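Local coordinates for protein HslVU complex proteolytic subunit, putative (Trypanosoma brucei brucei, PDB 4HNZ) that serves as the proteolytic subunit of the mitochondrial HslVU complex, hydrolysing proteins that its ATPase partner HslU has unfolded, and so helps regulate mitochondrial DNA replication, at residues L4-G9 with D118-I123; D10-L15 with I96-E101; I54-K59 with L91-I96; N69-A74 with E102-D107. All coordinates share one frame; numbering follows the deposited sequence.

In the fold
The four contacts section the Ntn-hydrolase sandwich of the proteasome family from layer to layer. Contact 1 pairs two strands of one sheet, contact 2 packs that sheet against the second one, and contacts 3 and 4 lay the helices 50-66 and 71-84 on the far face of the second sheet. Contacts 1 and 2, with centres about 7 Å apart, use the two adjacent strands of one hairpin, 3-8 and 11-22; contacts 2 and 3 share Ile96. Contacts 3 and 4 are about 13 Å apart, centre to centre. Thr1, the probable catalytic nucleophile, has its side chain about 9 Å from those of Leu4 and Ile96 and about 10 Å from that of Ala93.

Contact 1: residues L4-G9 with D118-I123; sequences LSVRKG and DGIVAI
Ser5 N donates to Val121 O at 2.9 Å, nearly straight at 168°, and Val121 N returns a bond of 3.2 Å to Ser5 O, a regular antiparallel pairing. Ile120 CA adds a C-H contact to Ser5 O. Where strand 120-123 is only beginning, the backbone N of Arg7 donates to Gly119 O over 3.1 Å; its N-H lies above the carbonyl plane, a skewed approach.

Glycine suits position 119 because its phi is positive and a CB would run into Arg7 O. Asp118 OD1 accepts from Ile120 N at 2.9 Å, closing an Asx turn that leads into the strand, while OD2 forms a salt bridge with Arg135.

On the face carrying Leu4, Val6, Ile120 and Ala122, the CG of Leu4 stands anti to the backbone N (chi1 170°), which helps bring CD1 within 3.9 Å of Ala122 CB. The same methyl touches Ile120 CG2. Leu4, Val6 and Ile120 are the buried branched residues of this face, and the small Ala122 leaves room for the Leu4 methyl.

Helix 145-159 covers Leu4 and Val6. On the other face, Ser5 and Val121 meet strands 93-98 and 103-107 of the second sheet, and Arg7 reaches over to Thr103 OG1; strand 11-22 flanks 3-8 along its other edge, where Ser5 OG is hydrogen-bonded to Val13 O.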
loop_
_atom_site.group_PDB
_atom_site.type_symbol
_atom_site.label_atom_id
_atom_site.label_comp_id
_atom_site.label_asym_id
_atom_site.label_seq_id
_atom_site.Cartn_x
_atom_site.Cartn_y
_atom_site.Cartn_z
ATOM N N LEU A 4 30.636 -18.985 1.933
ATOM C CA LEU A 4 31.853 -18.242 1.680
ATOM C C LEU A 4 32.854 -19.125 1.005
ATOM O O LEU A 4 33.082 -20.285 1.407
ATOM C CB LEU A 4 32.416 -17.752 2.984
ATOM C CG LEU A 4 33.799 -17.158 2.896
ATOM C CD1 LEU A 4 33.758 -15.853 2.138
ATOM C CD2 LEU A 4 34.406 -16.909 4.268
ATOM N N SER A 5 33.482 -18.596 -0.029
ATOM C CA SER A 5 34.583 -19.284 -0.714
ATOM C C SER A 5 35.812 -18.384 -0.696
ATOM O O SER A 5 35.730 -17.212 -1.023
ATOM C CB SER A 5 34.203 -19.570 -2.171
ATOM O OG SER A 5 35.284 -20.175 -2.874
ATOM N N VAL A 6 36.963 -18.945 -0.342
ATOM C CA VAL A 6 38.232 -18.247 -0.400
ATOM C C VAL A 6 39.281 -19.083 -1.155
ATOM O O VAL A 6 39.476 -20.243 -0.838
ATOM C CB VAL A 6 38.791 -18.047 1.016
ATOM C CG1 VAL A 6 40.085 -17.285 0.976
ATOM C CG2 VAL A 6 37.761 -17.332 1.896
ATOM N N ARG A 7 39.890 -18.490 -2.161
ATOM C CA ARG A 7 40.958 -19.092 -2.886
ATOM C C ARG A 7 42.215 -18.324 -2.505
ATOM O O ARG A 7 42.283 -17.123 -2.700
ATOM C CB ARG A 7 40.705 -18.993 -4.411
ATOM C CG ARG A 7 41.834 -19.529 -5.282
ATOM C CD ARG A 7 41.490 -19.514 -6.794
ATOM N NE ARG A 7 40.561 -20.594 -7.135
ATOM C CZ ARG A 7 39.238 -20.464 -7.269
ATOM N NH1 ARG A 7 38.653 -19.273 -7.136
ATOM N NH2 ARG A 7 38.466 -21.539 -7.528
ATOM N N LYS A 8 43.204 -19.031 -1.998
ATOM C CA LYS A 8 44.522 -18.461 -1.793
ATOM C C LYS A 8 45.613 -19.511 -2.077
ATOM O O LYS A 8 45.600 -20.602 -1.505
ATOM C CB LYS A 8 44.694 -17.927 -0.369
ATOM C CG LYS A 8 46.056 -17.277 -0.102
ATOM C CD LYS A 8 46.146 -16.788 1.331
ATOM C CE LYS A 8 47.375 -15.942 1.620
ATOM N NZ LYS A 8 47.200 -15.125 2.884
ATOM N N GLY A 9 46.579 -19.138 -2.934
ATOM C CA GLY A 9 47.579 -20.076 -3.424
ATOM C C GLY A 9 46.862 -21.165 -4.200
ATOM O O GLY A 9 45.944 -20.901 -4.998
ATOM N N ASP A 118 41.507 -11.106 -5.206
ATOM C CA ASP A 118 41.594 -11.681 -3.893
ATOM C C ASP A 118 40.967 -13.083 -3.740
ATOM O O ASP A 118 41.085 -13.668 -2.685
ATOM C CB ASP A 118 41.009 -10.708 -2.862
ATOM C CG ASP A 118 39.514 -10.479 -3.049
ATOM O OD1 ASP A 118 38.800 -11.345 -3.654
ATOM O OD2 ASP A 118 39.043 -9.404 -2.616
ATOM N N GLY A 119 40.292 -13.605 -4.755
ATOM C CA GLY A 119 39.746 -14.961 -4.688
ATOM C C GLY A 119 38.535 -15.178 -3.797
ATOM O O GLY A 119 38.169 -16.309 -3.500
ATOM N N ILE A 120 37.849 -14.117 -3.418
ATOM C CA ILE A 120 36.754 -14.241 -2.446
ATOM C C ILE A 120 35.378 -13.999 -3.062
ATOM O O ILE A 120 35.145 -13.002 -3.732
ATOM C CB ILE A 120 36.953 -13.233 -1.281
ATOM C CG1 ILE A 120 38.203 -13.572 -0.525
ATOM C CG2 ILE A 120 35.740 -13.210 -0.331
ATOM C CD1 ILE A 120 38.670 -12.424 0.346
ATOM N N VAL A 121 34.462 -14.904 -2.758
ATOM C CA VAL A 121 33.077 -14.835 -3.183
ATOM C C VAL A 121 32.194 -15.295 -2.048
ATOM O O VAL A 121 32.561 -16.185 -1.316
ATOM C CB VAL A 121 32.816 -15.837 -4.347
ATOM C CG1 VAL A 121 31.357 -15.837 -4.767
ATOM C CG2 VAL A 121 33.646 -15.460 -5.557
ATOM N N ALA A 122 31.029 -14.689 -1.910
ATOM C CA ALA A 122 30.129 -15.049 -0.821
ATOM C C ALA A 122 28.697 -14.665 -1.125
ATOM O O ALA A 122 28.448 -13.659 -1.780
ATOM C CB ALA A 122 30.564 -14.352 0.464
ATOM N N ILE A 123 27.772 -15.448 -0.578
ATOM C CA ILE A 123 26.349 -15.207 -0.705
ATOM C C ILE A 123 25.619 -15.425 0.633
ATOM O O ILE A 123 26.195 -15.911 1.603
ATOM C CB ILE A 123 25.690 -16.116 -1.750
ATOM C CG1 ILE A 123 25.969 -17.592 -1.479
ATOM C CG2 ILE A 123 26.196 -15.739 -3.127
ATOM C CD1 ILE A 123 25.212 -18.566 -2.357
HETATM O O HOH W 1 36.935 -18.391 -4.271
#

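Contact 2: residues D10-L15 with I96-E101; sequences DTVVLL and IVCSAE
Val12 and Leu14 point from strand 11-22 toward Ile96 and Cys98 of strand 93-98, so the contact is made between the facing surfaces of two sheets. No hydrogen bond joins the two segments. The short strand axes stand 8.8 Å apart at their closest, a spacing filled by side chains, and their directions differ by 148°.

The apolar contacts come first. Leu14, with CG anti to the backbone N (chi1 -177°), places CD1 against two partners, 4.0 Å from Ile96 CG2 and 4.2 Å from Cys98 SG. Leu14 and Ile96 run past each other in opposite directions, so they overlap along their flanks. Val12 CG2 approaches the same sulfur from another direction, at 4.3 Å. Cysteine suits this place: its compact, polarisable thiol sits between a valine and a leucine methyl.

A second kind of contact is aliphatic against backbone. Val12 CG1, lying between the backbone N and the carbonyl carbon, rests 3.6 Å from Ser99 O and also touches Ala100 CA, in the connection that leads on to strand 103-107.

The polar groups here look to other partners. Ser99 OG accepts from Glu102 N within the turn to the next strand, Arg7 NE bonds to Ala100 O, and its NH2 holds Ser99 O weakly. Strand 3-8 supplies Ser5 beside Val12, Leu14 and Cys98.

Cohesion between the segments therefore rests on dispersion and the exclusion of water, with the directional bonds left to the strand edges and the turn.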
loop_
_atom_site.group_PDB
_atom_site.type_symbol
_atom_site.label_atom_id
_atom_site.label_comp_id
_atom_site.label_asym_id
_atom_site.label_seq_id
_atom_site.Cartn_x
_atom_site.Cartn_y
_atom_site.Cartn_z
ATOM N N ASP A 10 47.243 -22.408 -3.943
ATOM C CA ASP A 10 46.666 -23.538 -4.685
ATOM C C ASP A 10 45.495 -24.213 -3.961
ATOM O O ASP A 10 45.129 -25.341 -4.329
ATOM C CB ASP A 10 47.756 -24.561 -5.024
ATOM C CG ASP A 10 48.756 -24.016 -6.015
ATOM O OD1 ASP A 10 48.318 -23.334 -6.974
ATOM O OD2 ASP A 10 49.968 -24.239 -5.809
ATOM N N THR A 11 44.882 -23.504 -2.994
ATOM C CA THR A 11 43.787 -24.052 -2.238
ATOM C C THR A 11 42.590 -23.160 -2.406
ATOM O O THR A 11 42.698 -21.947 -2.388
ATOM C CB THR A 11 44.137 -24.167 -0.756
ATOM O OG1 THR A 11 45.298 -24.989 -0.603
ATOM C CG2 THR A 11 43.006 -24.807 0.004
ATOM N N VAL A 12 41.432 -23.777 -2.601
ATOM C CA VAL A 12 40.171 -23.056 -2.486
ATOM C C VAL A 12 39.297 -23.789 -1.455
ATOM O O VAL A 12 39.221 -25.026 -1.453
ATOM C CB VAL A 12 39.453 -22.880 -3.857
ATOM C CG1 VAL A 12 39.054 -24.217 -4.471
ATOM C CG2 VAL A 12 38.248 -22.002 -3.716
ATOM N N VAL A 13 38.655 -23.032 -0.589
ATOM C CA VAL A 13 37.751 -23.635 0.359
ATOM C C VAL A 13 36.374 -23.030 0.166
ATOM O O VAL A 13 36.224 -21.931 -0.361
ATOM C CB VAL A 13 38.225 -23.462 1.823
ATOM C CG1 VAL A 13 39.643 -24.012 2.018
ATOM C CG2 VAL A 13 38.183 -21.998 2.227
ATOM N N LEU A 14 35.369 -23.805 0.553
ATOM C CA LEU A 14 33.978 -23.434 0.488
ATOM C C LEU A 14 33.364 -23.839 1.791
ATOM O O LEU A 14 33.468 -24.974 2.212
ATOM C CB LEU A 14 33.288 -24.145 -0.683
ATOM C CG LEU A 14 31.821 -23.778 -0.894
ATOM C CD1 LEU A 14 31.683 -22.348 -1.369
ATOM C CD2 LEU A 14 31.139 -24.701 -1.926
ATOM N N LEU A 15 32.736 -22.866 2.440
ATOM C CA LEU A 15 32.183 -23.079 3.728
ATOM C C LEU A 15 30.742 -22.600 3.717
ATOM O O LEU A 15 30.439 -21.588 3.081
ATOM C CB LEU A 15 32.918 -22.270 4.790
ATOM C CG LEU A 15 34.163 -22.917 5.372
ATOM C CD1 LEU A 15 35.240 -22.917 4.296
ATOM C CD2 LEU A 15 34.661 -22.168 6.613
ATOM N N ILE A 96 26.972 -20.702 -5.120
ATOM C CA ILE A 96 28.389 -20.550 -5.431
ATOM C C ILE A 96 28.873 -21.891 -5.919
ATOM O O ILE A 96 28.653 -22.919 -5.264
ATOM C CB ILE A 96 29.214 -20.154 -4.211
ATOM C CG1 ILE A 96 28.867 -18.741 -3.794
ATOM C CG2 ILE A 96 30.689 -20.176 -4.564
ATOM C CD1 ILE A 96 29.614 -18.251 -2.568
ATOM N N VAL A 97 29.555 -21.871 -7.068
ATOM C CA VAL A 97 30.130 -23.078 -7.662
ATOM C C VAL A 97 31.636 -22.925 -7.643
ATOM O O VAL A 97 32.141 -21.976 -8.231
ATOM C CB VAL A 97 29.776 -23.243 -9.156
ATOM C CG1 VAL A 97 29.871 -24.715 -9.575
ATOM C CG2 VAL A 97 28.422 -22.715 -9.463
ATOM N N CYS A 98 32.335 -23.939 -7.134
ATOM C CA CYS A 98 33.781 -24.002 -7.153
ATOM C C CYS A 98 34.387 -25.192 -7.826
ATOM O O CYS A 98 33.957 -26.321 -7.646
ATOM C CB CYS A 98 34.307 -24.136 -5.733
ATOM S SG CYS A 98 34.108 -22.653 -4.821
ATOM N N SER A 99 35.420 -24.898 -8.600
ATOM C CA SER A 99 36.397 -25.877 -8.979
ATOM C C SER A 99 37.726 -25.364 -8.448
ATOM O O SER A 99 37.814 -24.282 -7.859
ATOM C CB SER A 99 36.452 -26.045 -10.485
ATOM O OG SER A 99 36.951 -24.878 -11.070
ATOM N N ALA A 100 38.775 -26.147 -8.688
ATOM C CA ALA A 100 40.123 -25.738 -8.310
ATOM C C ALA A 100 40.488 -24.474 -9.078
ATOM O O ALA A 100 41.032 -23.541 -8.492
ATOM C CB ALA A 100 41.119 -26.847 -8.568
ATOM N N GLU A 101 40.101 -24.410 -10.346
ATOM C CA GLU A 101 40.407 -23.252 -11.192
ATOM C C GLU A 101 39.492 -22.042 -10.968
ATOM O O GLU A 101 39.982 -20.923 -10.879
ATOM C CB GLU A 101 40.353 -23.635 -12.689
ATOM C CG GLU A 101 41.584 -24.369 -13.206
ATOM C CD GLU A 101 41.887 -25.623 -12.410
ATOM O OE1 GLU A 101 40.921 -26.387 -12.140
ATOM O OE2 GLU A 101 43.074 -25.808 -12.005
#

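Contact 3: residues I54-K59 with L91-I96; sequences ISLMEK and LEASLI
Leu56 is the bump of this contact: it projects from helix 50-66 into a hollow bordered by Leu91, Ala93 and Leu95 on the other segment. At the floor is Ala93, whose small side chain lets the leucine come close, with Leu56 CD1 meeting Ala93 CB at 3.7 Å. A larger group flanks it at each end. Leu91 CD1 lies 4.1 Å from Leu56 CG, and Leu95 CD1 comes within 4.3 Å of Leu56 CB, so the leucine is touched at base, branch point and tip.

Leu56 and Leu91 slide past one another in opposite directions. Leu91, with CG beside its backbone N (chi1 -51°), carries CD1 over the helix to fit the shallow groove between neighbouring residues Ser55 and Leu56; it is 4.0 Å from Ser55 CB. A serine suits that groove, being small in bulk, and its hydroxyl is turned back to its own helix, where OG bonds to Ala51 O. Nothing polar is exchanged between the segments.

The surroundings extend the same apolar layer. Trp82 of helix 71-84 packs on Leu56, and Leu78 of that helix packs on Leu95, whose other neighbours include Ile44 and Phe46 of strand 42-48. Toward the second subunit the surface turns charged: Glu58 forms a salt bridge with Lys80 of that subunit, and its Arg83 lies on Leu91.

This is the helix-on-sheet layer of the alpha-beta-beta-alpha sandwich of Ntn hydrolases, with helices 50-66 and 71-84 covering the outer face of the sheet that contains strand 93-98.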
loop_
_atom_site.group_PDB
_atom_site.type_symbol
_atom_site.label_atom_id
_atom_site.label_comp_id
_atom_site.label_asym_id
_atom_site.label_seq_id
_atom_site.Cartn_x
_atom_site.Cartn_y
_atom_site.Cartn_z
ATOM N N ILE A 54 18.171 -27.480 -4.973
ATOM C CA ILE A 54 18.409 -28.742 -5.645
ATOM C C ILE A 54 17.907 -28.734 -7.070
ATOM O O ILE A 54 18.552 -29.294 -7.965
ATOM C CB ILE A 54 17.833 -29.921 -4.826
ATOM C CG1 ILE A 54 18.740 -30.137 -3.596
ATOM C CG2 ILE A 54 17.760 -31.201 -5.645
ATOM C CD1 ILE A 54 18.287 -31.259 -2.669
ATOM N N SER A 55 16.766 -28.120 -7.297
ATOM C CA SER A 55 16.270 -28.031 -8.639
ATOM C C SER A 55 17.292 -27.277 -9.486
ATOM O O SER A 55 17.505 -27.643 -10.653
ATOM C CB SER A 55 14.906 -27.337 -8.666
ATOM O OG SER A 55 13.916 -28.069 -7.970
ATOM N N LEU A 56 17.871 -26.194 -8.944
ATOM C CA LEU A 56 18.818 -25.410 -9.732
ATOM C C LEU A 56 20.147 -26.111 -9.880
ATOM O O LEU A 56 20.769 -26.039 -10.941
ATOM C CB LEU A 56 19.032 -24.041 -9.143
ATOM C CG LEU A 56 17.795 -23.172 -9.284
ATOM C CD1 LEU A 56 17.855 -22.072 -8.239
ATOM C CD2 LEU A 56 17.664 -22.579 -10.669
ATOM N N MET A 57 20.566 -26.849 -8.856
ATOM C CA MET A 57 21.743 -27.704 -8.973
ATOM C C MET A 57 21.595 -28.737 -10.087
ATOM O O MET A 57 22.537 -28.954 -10.847
ATOM C CB MET A 57 22.083 -28.375 -7.657
ATOM C CG MET A 57 22.647 -27.344 -6.715
ATOM S SD MET A 57 23.276 -27.871 -5.114
ATOM C CE MET A 57 21.772 -27.899 -4.099
ATOM N N GLU A 58 20.425 -29.336 -10.211
ATOM C CA GLU A 58 20.220 -30.319 -11.271
ATOM C C GLU A 58 20.305 -29.688 -12.643
ATOM O O GLU A 58 20.887 -30.269 -13.540
ATOM C CB GLU A 58 18.905 -31.021 -11.092
ATOM C CG GLU A 58 18.954 -31.955 -9.898
ATOM C CD GLU A 58 17.612 -32.606 -9.596
ATOM O OE1 GLU A 58 16.599 -32.315 -10.300
ATOM O OE2 GLU A 58 17.583 -33.440 -8.659
ATOM N N LYS A 59 19.761 -28.480 -12.798
ATOM C CA LYS A 59 19.905 -27.780 -14.077
ATOM C C LYS A 59 21.370 -27.390 -14.342
ATOM O O LYS A 59 21.823 -27.502 -15.473
ATOM C CB LYS A 59 19.026 -26.550 -14.165
ATOM C CG LYS A 59 17.544 -26.824 -13.954
ATOM C CD LYS A 59 16.867 -27.632 -15.057
ATOM C CE LYS A 59 15.434 -27.962 -14.618
ATOM N NZ LYS A 59 14.673 -28.715 -15.645
ATOM N N LEU A 91 11.571 -19.793 -8.365
ATOM C CA LEU A 91 12.487 -20.274 -7.325
ATOM C C LEU A 91 13.334 -19.138 -6.748
ATOM O O LEU A 91 13.655 -18.187 -7.425
ATOM C CB LEU A 91 13.402 -21.360 -7.871
ATOM C CG LEU A 91 12.722 -22.527 -8.606
ATOM C CD1 LEU A 91 13.763 -23.524 -9.043
ATOM C CD2 LEU A 91 11.697 -23.248 -7.737
ATOM N N GLU A 92 13.701 -19.248 -5.488
ATOM C CA GLU A 92 14.567 -18.314 -4.874
ATOM C C GLU A 92 15.785 -19.034 -4.332
ATOM O O GLU A 92 15.682 -19.828 -3.409
ATOM C CB GLU A 92 13.841 -17.611 -3.746
ATOM C CG GLU A 92 12.808 -16.622 -4.237
ATOM C CD GLU A 92 12.121 -15.952 -3.086
ATOM O OE1 GLU A 92 10.906 -16.204 -2.885
ATOM O OE2 GLU A 92 12.808 -15.217 -2.326
ATOM N N ALA A 93 16.956 -18.645 -4.836
ATOM C CA ALA A 93 18.178 -19.229 -4.399
ATOM C C ALA A 93 19.357 -18.456 -4.910
ATOM O O ALA A 93 19.240 -17.707 -5.831
ATOM C CB ALA A 93 18.252 -20.647 -4.902
ATOM N N SER A 94 20.512 -18.668 -4.311
ATOM C CA SER A 94 21.765 -18.207 -4.853
ATOM C C SER A 94 22.737 -19.343 -4.714
ATOM O O SER A 94 22.596 -20.142 -3.799
ATOM C CB SER A 94 22.260 -17.039 -4.047
ATOM O OG SER A 94 21.444 -15.947 -4.341
ATOM N N LEU A 95 23.727 -19.397 -5.594
ATOM C CA LEU A 95 24.693 -20.537 -5.678
ATOM C C LEU A 95 26.057 -20.031 -5.780
ATOM O O LEU A 95 26.271 -18.992 -6.389
ATOM C CB LEU A 95 24.470 -21.366 -6.919
ATOM C CG LEU A 95 23.074 -21.913 -7.116
ATOM C CD1 LEU A 95 23.019 -22.643 -8.438
ATOM C CD2 LEU A 95 22.601 -22.840 -5.969
ATOM N N ILE A 96 26.972 -20.702 -5.120
ATOM C CA ILE A 96 28.389 -20.550 -5.431
ATOM C C ILE A 96 28.873 -21.891 -5.919
ATOM O O ILE A 96 28.653 -22.919 -5.264
ATOM C CB ILE A 96 29.214 -20.154 -4.211
ATOM C CG1 ILE A 96 28.867 -18.741 -3.794
ATOM C CG2 ILE A 96 30.689 -20.176 -4.564
ATOM C CD1 ILE A 96 29.614 -18.251 -2.568
#

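Contact 4: residues N69-A74 with E102-D107; sequences NQLTRA and ETLEID
Leu71 and Thr72, in the first turn of helix 71-84, meet Leu104 on the outer face of the second sheet of the Ntn-hydrolase sandwich and Glu102 in the turn just before its strand. The close-packed part is apolar. Leu104 splits its two methyls over the helix: CD1 lies 4.0 Å from Leu71 CG, while CD2 lies 4.1 Å from Thr72 CG2. Leu104 and Leu71 run alongside in opposite directions, whereas Thr72 crosses Leu104 at about a right angle. Leucine's branched end packs well between helix and sheet, Leu71 against Val97 and Leu104 against Ala75.

The solvent side is polar and more open, yet held by one short hydrogen bond. The Glu102 side chain, extended beyond CG, lays its carboxylate across the start of the helix, where the positive end of the helix dipole would probably favour a negative charge. OE1 rests against Leu71 CB at 3.4 Å, while OE2 takes a weak bond from Thr72 N and another from a water. Threonine combines the two sides, methyl facing Leu104 and hydroxyl facing the acid: Thr72 OG1, set beside its own backbone N (chi1 -60°), donates to Glu102 OE2 at 2.7 Å on the anti side, 24° out of the carboxylate plane.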
loop_
_atom_site.group_PDB
_atom_site.type_symbol
_atom_site.label_atom_id
_atom_site.label_comp_id
_atom_site.label_asym_id
_atom_site.label_seq_id
_atom_site.Cartn_x
_atom_site.Cartn_y
_atom_site.Cartn_z
ATOM N N ASN A 69 34.355 -28.865 -19.746
ATOM C CA ASN A 69 35.380 -28.204 -18.917
ATOM C C ASN A 69 35.118 -26.746 -18.639
ATOM O O ASN A 69 35.811 -26.124 -17.830
ATOM C CB ASN A 69 36.761 -28.362 -19.539
ATOM C CG ASN A 69 37.519 -29.516 -18.942
ATOM O OD1 ASN A 69 38.530 -29.325 -18.256
ATOM N ND2 ASN A 69 37.008 -30.725 -19.155
ATOM N N GLN A 70 34.102 -26.198 -19.294
ATOM C CA GLN A 70 33.890 -24.764 -19.286
ATOM C C GLN A 70 32.860 -24.476 -18.204
ATOM O O GLN A 70 31.665 -24.304 -18.463
ATOM C CB GLN A 70 33.456 -24.318 -20.687
ATOM C CG GLN A 70 34.343 -24.884 -21.791
ATOM C CD GLN A 70 33.527 -25.531 -22.885
ATOM O OE1 GLN A 70 33.022 -24.840 -23.756
ATOM N NE2 GLN A 70 33.349 -26.868 -22.812
ATOM N N LEU A 71 33.356 -24.372 -16.982
ATOM C CA LEU A 71 32.486 -24.108 -15.861
ATOM C C LEU A 71 31.787 -22.741 -16.013
ATOM O O LEU A 71 30.599 -22.603 -15.696
ATOM C CB LEU A 71 33.270 -24.176 -14.547
ATOM C CG LEU A 71 32.478 -24.172 -13.237
ATOM C CD1 LEU A 71 31.475 -25.306 -13.214
ATOM C CD2 LEU A 71 33.439 -24.278 -12.059
ATOM N N THR A 72 32.528 -21.721 -16.435
ATOM C CA THR A 72 31.951 -20.378 -16.601
ATOM C C THR A 72 30.830 -20.356 -17.621
ATOM O O THR A 72 29.805 -19.704 -17.388
ATOM C CB THR A 72 33.026 -19.379 -17.020
ATOM O OG1 THR A 72 34.027 -19.361 -15.998
ATOM C CG2 THR A 72 32.458 -17.982 -17.167
ATOM N N ARG A 73 31.007 -21.066 -18.727
ATOM C CA ARG A 73 29.967 -21.100 -19.721
ATOM C C ARG A 73 28.719 -21.831 -19.202
ATOM O O ARG A 73 27.599 -21.417 -19.455
ATOM C CB ARG A 73 30.444 -21.751 -20.997
ATOM C CG ARG A 73 29.667 -21.288 -22.215
ATOM C CD ARG A 73 29.202 -22.471 -23.055
ATOM N NE ARG A 73 29.255 -22.300 -24.506
ATOM C CZ ARG A 73 30.371 -22.415 -25.232
ATOM N NH1 ARG A 73 30.318 -22.299 -26.557
ATOM N NH2 ARG A 73 31.548 -22.594 -24.632
ATOM N N ALA A 74 28.916 -22.913 -18.463
ATOM C CA ALA A 74 27.822 -23.633 -17.851
ATOM C C ALA A 74 26.985 -22.727 -16.894
ATOM O O ALA A 74 25.776 -22.736 -16.905
ATOM C CB ALA A 74 28.345 -24.862 -17.114
ATOM N N GLU A 102 38.180 -22.271 -10.898
ATOM C CA GLU A 102 37.183 -21.222 -11.056
ATOM C C GLU A 102 36.194 -21.227 -9.907
ATOM O O GLU A 102 35.794 -22.271 -9.404
ATOM C CB GLU A 102 36.389 -21.393 -12.386
ATOM C CG GLU A 102 37.200 -21.421 -13.693
ATOM C CD GLU A 102 36.443 -22.052 -14.890
ATOM O OE1 GLU A 102 36.491 -23.298 -15.088
ATOM O OE2 GLU A 102 35.813 -21.303 -15.681
ATOM N N THR A 103 35.758 -20.032 -9.526
ATOM C CA THR A 103 34.613 -19.849 -8.661
ATOM C C THR A 103 33.617 -18.873 -9.290
ATOM O O THR A 103 33.979 -17.762 -9.696
ATOM C CB THR A 103 35.044 -19.263 -7.282
ATOM O OG1 THR A 103 36.091 -20.060 -6.706
ATOM C CG2 THR A 103 33.904 -19.244 -6.350
ATOM N N LEU A 104 32.350 -19.247 -9.267
ATOM C CA LEU A 104 31.274 -18.386 -9.718
ATOM C C LEU A 104 30.143 -18.325 -8.727
ATOM O O LEU A 104 29.721 -19.315 -8.169
ATOM C CB LEU A 104 30.654 -18.898 -11.023
ATOM C CG LEU A 104 31.676 -18.885 -12.108
ATOM C CD1 LEU A 104 31.994 -20.304 -12.485
ATOM C CD2 LEU A 104 31.177 -18.101 -13.316
ATOM N N GLU A 105 29.563 -17.155 -8.670
ATOM C CA GLU A 105 28.381 -16.935 -7.948
ATOM C C GLU A 105 27.265 -16.633 -8.965
ATOM O O GLU A 105 27.422 -15.836 -9.894
ATOM C CB GLU A 105 28.613 -15.760 -6.984
ATOM C CG GLU A 105 27.363 -15.040 -6.526
ATOM C CD GLU A 105 27.675 -13.760 -5.711
ATOM O OE1 GLU A 105 28.882 -13.525 -5.380
ATOM O OE2 GLU A 105 26.682 -13.015 -5.400
ATOM N N ILE A 106 26.124 -17.273 -8.741
ATOM C CA ILE A 106 24.947 -17.084 -9.564
ATOM C C ILE A 106 23.736 -16.789 -8.692
ATOM O O ILE A 106 23.463 -17.516 -7.785
ATOM C CB ILE A 106 24.651 -18.346 -10.359
ATOM C CG1 ILE A 106 25.900 -18.825 -11.019
ATOM C CG2 ILE A 106 23.593 -18.044 -11.397
ATOM C CD1 ILE A 106 25.842 -20.297 -11.403
ATOM N N ASP A 107 22.994 -15.725 -9.006
ATOM C CA ASP A 107 21.745 -15.407 -8.277
ATOM C C ASP A 107 20.526 -15.344 -9.148
ATOM O O ASP A 107 20.614 -15.397 -10.394
ATOM C CB ASP A 107 21.940 -14.149 -7.409
ATOM C CG ASP A 107 22.093 -12.884 -8.191
ATOM O OD1 ASP A 107 21.603 -12.762 -9.343
ATOM O OD2 ASP A 107 22.792 -12.015 -7.651
HETATM O O HOH W 2 35.465 -22.115 -18.232
#